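Local coordinates for methyltransferase FkbM (Methylobacillus flagellatus KT, PDB 2PY6), which probably acts as a methyltransferase of the FkbM family, transferring a methyl group to its substrate, at residues D161-D166 / N195-C200; R254-E259 / R283-G288; E360-L365 / S385-Y390. All coordinates share one frame; numbering follows the deposited sequence.

Contact 1 (D161-D166 / N195-C200); sequences DDWGAD and NFHLTC. With EDO (1,2-ethanediol), chain C.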
# COMPACT_ATOMS: atom_id res chain seq x y z
N ASP A 161 29.65 -6.84 12.45
CA ASP A 161 30.52 -7.21 13.56
C ASP A 161 31.11 -5.98 14.26
O ASP A 161 31.04 -4.85 13.77
CB ASP A 161 31.65 -8.14 13.08
CG ASP A 161 32.12 -9.13 14.16
OD1 ASP A 161 31.79 -8.95 15.36
OD2 ASP A 161 32.83 -10.09 13.81
N ASP A 162 31.68 -6.24 15.43
CA ASP A 162 32.28 -5.25 16.29
C ASP A 162 33.69 -5.00 15.86
O ASP A 162 34.56 -5.84 16.10
CB ASP A 162 32.28 -5.77 17.73
CG ASP A 162 32.82 -4.76 18.73
OD1 ASP A 162 33.30 -3.67 18.35
OD2 ASP A 162 32.82 -5.11 19.93
N TRP A 163 33.94 -3.80 15.31
CA TRP A 163 35.25 -3.45 14.80
C TRP A 163 36.05 -2.64 15.80
O TRP A 163 37.11 -2.13 15.45
CB TRP A 163 35.13 -2.68 13.48
CG TRP A 163 34.52 -3.50 12.37
CD1 TRP A 163 34.28 -4.85 12.40
CD2 TRP A 163 34.22 -3.08 11.05
NE1 TRP A 163 33.77 -5.26 11.22
CE2 TRP A 163 33.73 -4.20 10.36
CE3 TRP A 163 34.26 -1.86 10.39
CZ2 TRP A 163 33.30 -4.14 9.04
CZ3 TRP A 163 33.85 -1.80 9.08
CH2 TRP A 163 33.38 -2.93 8.42
N GLY A 164 35.56 -2.58 17.05
CA GLY A 164 36.19 -1.80 18.11
C GLY A 164 37.67 -2.05 18.32
O GLY A 164 38.47 -1.11 18.25
N ALA A 165 38.01 -3.30 18.60
CA ALA A 165 39.39 -3.74 18.88
C ALA A 165 40.37 -3.45 17.75
O ALA A 165 41.51 -3.11 18.01
CB ALA A 165 39.39 -5.21 19.17
N ASP A 166 39.93 -3.64 16.51
CA ASP A 166 40.71 -3.32 15.30
C ASP A 166 41.08 -1.85 15.28
O ASP A 166 42.21 -1.49 14.93
CB ASP A 166 39.89 -3.56 14.02
CG ASP A 166 39.80 -5.03 13.65
OD1 ASP A 166 40.34 -5.86 14.43
OD2 ASP A 166 39.21 -5.36 12.58
N ASN A 195 34.22 6.60 16.05
CA ASN A 195 33.52 6.67 17.33
C ASN A 195 32.32 5.72 17.35
O ASN A 195 32.11 5.07 18.36
CB ASN A 195 33.14 8.09 17.71
CG ASN A 195 34.35 8.92 18.08
OD1 ASN A 195 35.41 8.39 18.32
ND2 ASN A 195 34.21 10.23 18.08
N PHE A 196 31.56 5.61 16.26
CA PHE A 196 30.48 4.62 16.24
C PHE A 196 30.97 3.18 16.57
O PHE A 196 30.39 2.49 17.42
CB PHE A 196 29.78 4.60 14.90
CG PHE A 196 28.95 3.36 14.68
CD1 PHE A 196 27.79 3.17 15.39
CD2 PHE A 196 29.37 2.37 13.80
CE1 PHE A 196 27.04 2.02 15.19
CE2 PHE A 196 28.63 1.22 13.60
CZ PHE A 196 27.46 1.06 14.28
N HIS A 197 32.02 2.74 15.89
CA HIS A 197 32.63 1.43 16.11
C HIS A 197 33.21 1.29 17.53
O HIS A 197 33.08 0.25 18.13
CB HIS A 197 33.71 1.11 15.05
CG HIS A 197 33.18 1.02 13.65
ND1 HIS A 197 32.32 0.02 13.23
CD2 HIS A 197 33.38 1.81 12.56
CE1 HIS A 197 31.99 0.22 11.97
NE2 HIS A 197 32.63 1.30 11.54
N LEU A 198 33.84 2.34 18.06
CA LEU A 198 34.39 2.24 19.42
C LEU A 198 33.31 2.17 20.51
O LEU A 198 33.49 1.50 21.50
CB LEU A 198 35.35 3.39 19.71
CG LEU A 198 36.66 3.43 18.94
CD1 LEU A 198 37.36 4.75 19.13
CD2 LEU A 198 37.55 2.29 19.34
N THR A 199 32.21 2.89 20.31
CA THR A 199 31.17 3.04 21.32
C THR A 199 29.87 2.30 21.12
O THR A 199 29.11 2.17 22.08
CB THR A 199 30.73 4.50 21.41
OG1 THR A 199 30.11 4.88 20.19
CG2 THR A 199 31.92 5.42 21.69
N CYS A 200 29.61 1.84 19.89
CA CYS A 200 28.34 1.18 19.49
C CYS A 200 27.18 2.18 19.48
O CYS A 200 26.05 1.77 19.55
CB CYS A 200 27.95 0.01 20.41
SG CYS A 200 29.18 -1.26 20.66
C1 EDO C . 31.06 -1.91 17.05
O1 EDO C . 30.23 -1.04 17.77
C2 EDO C . 30.62 -1.99 15.59
O2 EDO C . 31.76 -1.90 14.73
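Trp163 and His197 run alongside each other in the same direction, their ring planes 22° from parallel but offset, with little ring overlap. The indole's CE3 corner comes over one face of the imidazole, 3.5 Å from His197 CE1; on the other side of the imidazole, Phe196 CD2 lies over its centre. In both Trp163 and His197, CG stands anti to the carbonyl carbon (chi1 -64° and -63°), which brings the two rings next to each other.

A 1,2-ethanediol, probably from the crystallisation liquor, bridges the two segments. Its O2 accepts from Trp163 N at 2.9 Å, along a nearly straight line, and meets His197 ND1 at the edge of the imidazole; the same oxygen donates to Asp161 O. Further along, Gly164 CA sits 3.7 Å from His197 O, and Leu198 CD2 touches Gly164 O. Arg401 adds a cation-pi contact to Trp163, and Arg148 forms a salt bridge with Asp162.

Asp162 OD1 accepts from Gly164 N at 2.8 Å, from above the carboxylate plane. This is an Asx turn leading into helix 164-169, whose start, with Trp163 at the N-cap, packs against the C-terminal end of helix 184-199.

Contact 2 (R254-E259 / R283-G288); sequences RVWMIE and RITVHG. With EDO (1,2-ethanediol), chain D.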
# COMPACT_ATOMS: atom_id res chain seq x y z
N ARG A 254 31.62 8.13 -21.99
CA ARG A 254 31.67 6.69 -21.92
C ARG A 254 31.33 6.17 -20.54
O ARG A 254 31.63 6.82 -19.54
CB ARG A 254 33.09 6.26 -22.26
CG ARG A 254 33.32 4.82 -22.68
CD ARG A 254 32.65 4.40 -23.97
NE ARG A 254 33.09 3.05 -24.33
CZ ARG A 254 32.71 1.92 -23.74
NH1 ARG A 254 31.81 1.92 -22.74
NH2 ARG A 254 33.21 0.78 -24.15
N VAL A 255 30.66 5.02 -20.50
CA VAL A 255 30.46 4.33 -19.24
C VAL A 255 30.78 2.85 -19.41
O VAL A 255 30.20 2.19 -20.25
CB VAL A 255 29.05 4.52 -18.65
CG1 VAL A 255 28.89 3.69 -17.38
CG2 VAL A 255 28.80 6.01 -18.35
N TRP A 256 31.70 2.34 -18.60
CA TRP A 256 31.99 0.91 -18.54
C TRP A 256 31.42 0.39 -17.24
O TRP A 256 31.92 0.69 -16.16
CB TRP A 256 33.47 0.64 -18.51
CG TRP A 256 34.25 1.14 -19.65
CD1 TRP A 256 34.49 0.48 -20.83
CD2 TRP A 256 34.98 2.37 -19.72
NE1 TRP A 256 35.30 1.23 -21.62
CE2 TRP A 256 35.63 2.39 -20.97
CE3 TRP A 256 35.16 3.44 -18.83
CZ2 TRP A 256 36.45 3.45 -21.37
CZ3 TRP A 256 35.96 4.48 -19.22
CH2 TRP A 256 36.58 4.50 -20.50
N MSE A 257 30.35 -0.38 -17.34
CA MSE A 257 29.71 -0.97 -16.18
C MSE A 257 30.22 -2.40 -15.94
O MSE A 257 30.09 -3.26 -16.82
CB MSE A 257 28.18 -0.99 -16.38
CG MSE A 257 27.55 0.37 -16.57
SE MSE A 257 25.62 0.31 -16.61
CE MSE A 257 25.21 0.34 -15.16
N ILE A 258 30.76 -2.65 -14.74
CA ILE A 258 31.36 -3.95 -14.35
C ILE A 258 30.55 -4.57 -13.22
O ILE A 258 30.46 -3.99 -12.14
CB ILE A 258 32.83 -3.78 -13.89
CG1 ILE A 258 33.63 -2.96 -14.93
CG2 ILE A 258 33.50 -5.14 -13.62
CD1 ILE A 258 35.01 -2.62 -14.47
N GLU A 259 29.97 -5.74 -13.48
CA GLU A 259 29.17 -6.41 -12.48
C GLU A 259 29.20 -7.94 -12.69
O GLU A 259 28.82 -8.38 -13.76
CB GLU A 259 27.73 -5.88 -12.61
CG GLU A 259 26.70 -6.66 -11.79
CD GLU A 259 26.98 -6.59 -10.31
OE1 GLU A 259 27.31 -5.48 -9.78
OE2 GLU A 259 26.82 -7.64 -9.65
N ARG A 283 27.35 4.60 -25.86
CA ARG A 283 28.53 4.89 -25.06
C ARG A 283 28.62 4.05 -23.79
O ARG A 283 29.60 4.15 -23.06
CB ARG A 283 28.54 6.37 -24.68
CG ARG A 283 28.57 7.29 -25.86
CD ARG A 283 28.19 8.69 -25.45
NE ARG A 283 28.08 9.57 -26.61
CZ ARG A 283 27.54 10.79 -26.61
NH1 ARG A 283 27.01 11.33 -25.51
NH2 ARG A 283 27.52 11.48 -27.75
N ILE A 284 27.62 3.20 -23.55
CA ILE A 284 27.57 2.39 -22.36
C ILE A 284 27.80 0.95 -22.71
O ILE A 284 27.12 0.44 -23.59
CB ILE A 284 26.14 2.45 -21.68
CG1 ILE A 284 25.76 3.87 -21.25
CG2 ILE A 284 26.09 1.58 -20.46
CD1 ILE A 284 24.24 4.11 -21.26
N THR A 285 28.72 0.29 -22.00
CA THR A 285 28.89 -1.17 -22.13
C THR A 285 28.83 -1.85 -20.77
O THR A 285 29.21 -1.28 -19.73
CB THR A 285 30.19 -1.59 -22.82
OG1 THR A 285 31.28 -0.93 -22.19
CG2 THR A 285 30.14 -1.26 -24.32
N VAL A 286 28.38 -3.08 -20.78
CA VAL A 286 28.28 -3.91 -19.58
C VAL A 286 29.29 -5.06 -19.69
O VAL A 286 29.41 -5.70 -20.73
CB VAL A 286 26.86 -4.46 -19.41
CG1 VAL A 286 26.79 -5.35 -18.12
CG2 VAL A 286 25.83 -3.30 -19.38
N HIS A 287 30.02 -5.28 -18.59
CA HIS A 287 31.06 -6.30 -18.54
C HIS A 287 30.73 -7.20 -17.39
O HIS A 287 30.87 -6.79 -16.26
CB HIS A 287 32.43 -5.62 -18.36
CG HIS A 287 32.66 -4.53 -19.36
ND1 HIS A 287 33.30 -4.74 -20.55
CD2 HIS A 287 32.26 -3.23 -19.38
CE1 HIS A 287 33.31 -3.63 -21.25
NE2 HIS A 287 32.70 -2.69 -20.56
N GLY A 288 30.26 -8.41 -17.72
CA GLY A 288 29.83 -9.44 -16.76
C GLY A 288 30.99 -10.19 -16.14
O GLY A 288 31.20 -11.35 -16.40
C1 EDO D . 33.84 -9.08 -19.33
O1 EDO D . 34.22 -10.45 -19.16
C2 EDO D . 33.82 -8.83 -20.84
O2 EDO D . 33.58 -7.45 -21.16
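Arg254 reaches from its own strand to Thr285 on the neighbouring one, across two parallel strands of a beta-alpha-beta unit in the Rossmann-like sheet of the methyltransferase domain. Helix 262-274 makes the connection, and strand 284-287 is the outermost strand at this end of the sheet within the chain.

The arginine leaves its backbone with CG anti to N (chi1 -161°), then bends at chi2 (64°), which turns the guanidinium toward the edge strand. NH1 and NH2 both grip Thr285 OG1 end-on, at 3.0 Å from NH1, and the hydroxyl oxygen lies almost in the guanidinium plane. NH1 also donates to Arg283 O, here tilted from that plane; Val255 N reaches this carbonyl from the opposite face. Trp256 NE1 lies over one face of the guanidinium and donates to Asp333, while Arg254 CG lies over a face of the indole. With an alanine here, Thr285 OG1 would probably keep His287 as a partner but lose the guanidinium grip, Arg283 O would be left with Val255 N, and that face of Trp256 would be less covered.

Trp256, Ile258, Thr285 and His287 share one face of the sheet. Val255, selenomethionine Met257, Ile284 and Val286 line the other, where Met257, Ile284 and Val286 pack on helix 262-274 and Met257 SE lies 4.1 Å from Ile284 CG2. Between the strands the backbone ladder runs through bonds such as Met257 N to Thr285 O, 2.8 Å.

On the first face, the His287 ring lies alongside Trp256, and its NE2 comes to the edge of the indole, 3.7 Å from Trp256 CD1. ND1 donates to a 1,2-ethanediol oxygen, while His287 NE2 and Thr285 OG1 are hydrogen-bonded at 2.8 Å, and either could be the donor.

Contact 3 (E360-L365 / S385-Y390); sequences EHKPKL and SIRPDY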
# COMPACT_ATOMS: atom_id res chain seq x y z
N GLU A 360 48.47 6.81 -14.19
CA GLU A 360 48.72 7.58 -15.40
C GLU A 360 47.78 8.75 -15.64
O GLU A 360 48.23 9.77 -16.13
CB GLU A 360 48.71 6.66 -16.61
CG GLU A 360 49.82 5.63 -16.59
CD GLU A 360 49.74 4.65 -17.77
OE1 GLU A 360 48.97 4.89 -18.74
OE2 GLU A 360 50.43 3.61 -17.71
N HIS A 361 46.51 8.61 -15.28
CA HIS A 361 45.49 9.64 -15.57
C HIS A 361 44.79 10.39 -14.43
O HIS A 361 44.02 11.32 -14.69
CB HIS A 361 44.45 9.01 -16.46
CG HIS A 361 45.03 8.46 -17.72
ND1 HIS A 361 45.55 9.27 -18.70
CD2 HIS A 361 45.21 7.18 -18.13
CE1 HIS A 361 46.02 8.51 -19.67
NE2 HIS A 361 45.84 7.24 -19.35
N LYS A 362 45.03 9.96 -13.19
CA LYS A 362 44.48 10.59 -12.03
C LYS A 362 42.99 10.86 -12.19
O LYS A 362 42.55 12.01 -12.09
CB LYS A 362 45.21 11.88 -11.71
CG LYS A 362 44.96 12.41 -10.30
CD LYS A 362 45.45 13.83 -10.14
CE LYS A 362 44.98 14.44 -8.86
NZ LYS A 362 45.25 15.88 -8.92
N PRO A 363 42.21 9.82 -12.39
CA PRO A 363 40.80 10.09 -12.46
C PRO A 363 40.25 10.39 -11.05
O PRO A 363 40.89 10.03 -10.04
CB PRO A 363 40.23 8.79 -12.98
CG PRO A 363 41.18 7.76 -12.58
CD PRO A 363 42.52 8.39 -12.49
N LYS A 364 39.11 11.05 -11.00
CA LYS A 364 38.41 11.22 -9.75
C LYS A 364 38.03 9.82 -9.30
O LYS A 364 37.81 8.92 -10.14
CB LYS A 364 37.13 12.05 -9.93
CG LYS A 364 37.31 13.47 -10.36
CD LYS A 364 35.96 14.20 -10.54
CE LYS A 364 35.11 13.70 -11.69
NZ LYS A 364 35.74 14.02 -12.96
N LEU A 365 37.99 9.59 -7.99
CA LEU A 365 37.60 8.29 -7.47
C LEU A 365 36.58 8.46 -6.36
O LEU A 365 36.68 9.38 -5.52
CB LEU A 365 38.80 7.52 -6.87
CG LEU A 365 40.11 7.38 -7.66
CD1 LEU A 365 41.20 6.79 -6.79
CD2 LEU A 365 39.92 6.53 -8.91
N SER A 385 50.21 5.55 -2.85
CA SER A 385 51.49 4.98 -3.21
C SER A 385 51.65 4.97 -4.74
O SER A 385 52.76 4.93 -5.25
CB SER A 385 51.62 3.54 -2.65
OG SER A 385 50.88 2.59 -3.41
N ILE A 386 50.54 4.99 -5.48
CA ILE A 386 50.62 4.98 -6.93
C ILE A 386 50.30 6.34 -7.57
O ILE A 386 50.62 6.57 -8.73
CB ILE A 386 49.73 3.88 -7.56
CG1 ILE A 386 48.25 4.08 -7.21
CG2 ILE A 386 50.25 2.50 -7.16
CD1 ILE A 386 47.30 3.25 -8.05
N ARG A 387 49.65 7.22 -6.82
CA ARG A 387 49.30 8.55 -7.29
C ARG A 387 49.25 9.45 -6.05
O ARG A 387 48.15 9.74 -5.51
CB ARG A 387 47.94 8.48 -7.96
CG ARG A 387 47.55 9.78 -8.63
CD ARG A 387 48.29 9.95 -9.92
NE ARG A 387 48.49 11.37 -10.23
CZ ARG A 387 48.96 11.82 -11.38
NH1 ARG A 387 49.18 11.00 -12.40
NH2 ARG A 387 49.13 13.12 -11.54
N PRO A 388 50.43 9.88 -5.57
CA PRO A 388 50.51 10.63 -4.30
C PRO A 388 49.96 12.07 -4.26
O PRO A 388 49.77 12.58 -3.17
CB PRO A 388 52.02 10.63 -3.95
CG PRO A 388 52.73 10.31 -5.17
CD PRO A 388 51.77 9.63 -6.14
N ASP A 389 49.67 12.68 -5.41
CA ASP A 389 49.16 14.06 -5.47
C ASP A 389 47.63 14.20 -5.32
O ASP A 389 47.10 15.29 -5.51
CB ASP A 389 49.64 14.76 -6.77
CG ASP A 389 49.03 14.16 -8.04
OD1 ASP A 389 48.42 13.07 -7.98
OD2 ASP A 389 49.20 14.77 -9.11
N TYR A 390 46.93 13.11 -5.01
CA TYR A 390 45.48 13.20 -4.80
C TYR A 390 45.13 13.94 -3.52
O TYR A 390 45.83 13.85 -2.52
CB TYR A 390 44.85 11.83 -4.65
CG TYR A 390 44.42 11.10 -5.89
CD1 TYR A 390 43.43 11.61 -6.71
CD2 TYR A 390 44.92 9.82 -6.18
CE1 TYR A 390 42.97 10.89 -7.82
CE2 TYR A 390 44.48 9.11 -7.28
CZ TYR A 390 43.49 9.64 -8.09
OH TYR A 390 43.04 8.92 -9.17
O HOH W 1 44.87 16.64 -6.33
O HOH W 2 47.85 16.80 -9.96
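Tyr390 OH donates to Pro363 O at 2.6 Å, lying in the carbonyl plane, and the carbonyl oxygen in turn sits at the edge of the phenol ring. Around this bond the ring is hemmed in by aliphatic groups: Lys362 CG is 3.5 Å from Tyr390 CE1, and Leu365, crossing the tyrosine at about a right angle, brings CD1 to 3.9 Å from Tyr390 CZ. Pro363 CD also comes close to the hydroxyl.

Lys362 touches Tyr390, Arg387 and Asp389. With CG anti to its backbone N (chi1 -164°) and the rest of the chain extended, it runs antiparallel to Tyr390 and nearly perpendicular to Arg387. Its CB lies over one face of the Arg387 guanidinium, offset toward the rim and 3.6 Å from NE. The ammonium NZ at its end stays 4.1 Å from Asp389 OD2, too far for a direct salt bridge, and two waters fill in: one links Lys362 NZ to Asp389 O, the other links it to Asp389 OD2.

In the next shell, Arg387 grips Asp389 side-on, NE to OD1 and NH2 to OD2, each oxygen met on its syn side. NE to OD1 measures 2.8 Å. This pair spans most of the type I turn from Arg387 to Tyr390, while Arg387 NH1 donates to Ser359 O. Ile358 of helix 355-361 and Ile383 of helix 375-386 pack on Tyr390.

The chemistry thus grades from a buried phenol-to-carbonyl bond, fixing the turn after helix 375-386 beside the start of strand 364-368, to an outer charged layer in which the lysine ammonium and the aspartate are linked through water.

How the contacts relate
Along the chain the three contacts come in series, each closing before the next opens. Contact 1 joins helices 164-169 and 184-199, and lies across the chain's centre from contact 2. Contacts 2 and 3 both reach the seven-stranded mixed sheet: contact 2 builds its edge from strands 254-258 and 284-287, and contact 3 sits where strand 364-368 begins, beside the end of helix 375-386. Their centres are about 22 Å apart, with nearest atoms about 9 Å apart. Contact 1 lies about 36 Å from contact 2 and about 30 Å from contact 3, centre to centre. Contacts 2 and 3 thus belong to one sheet, and both lie within the FkbM methyltransferase family region.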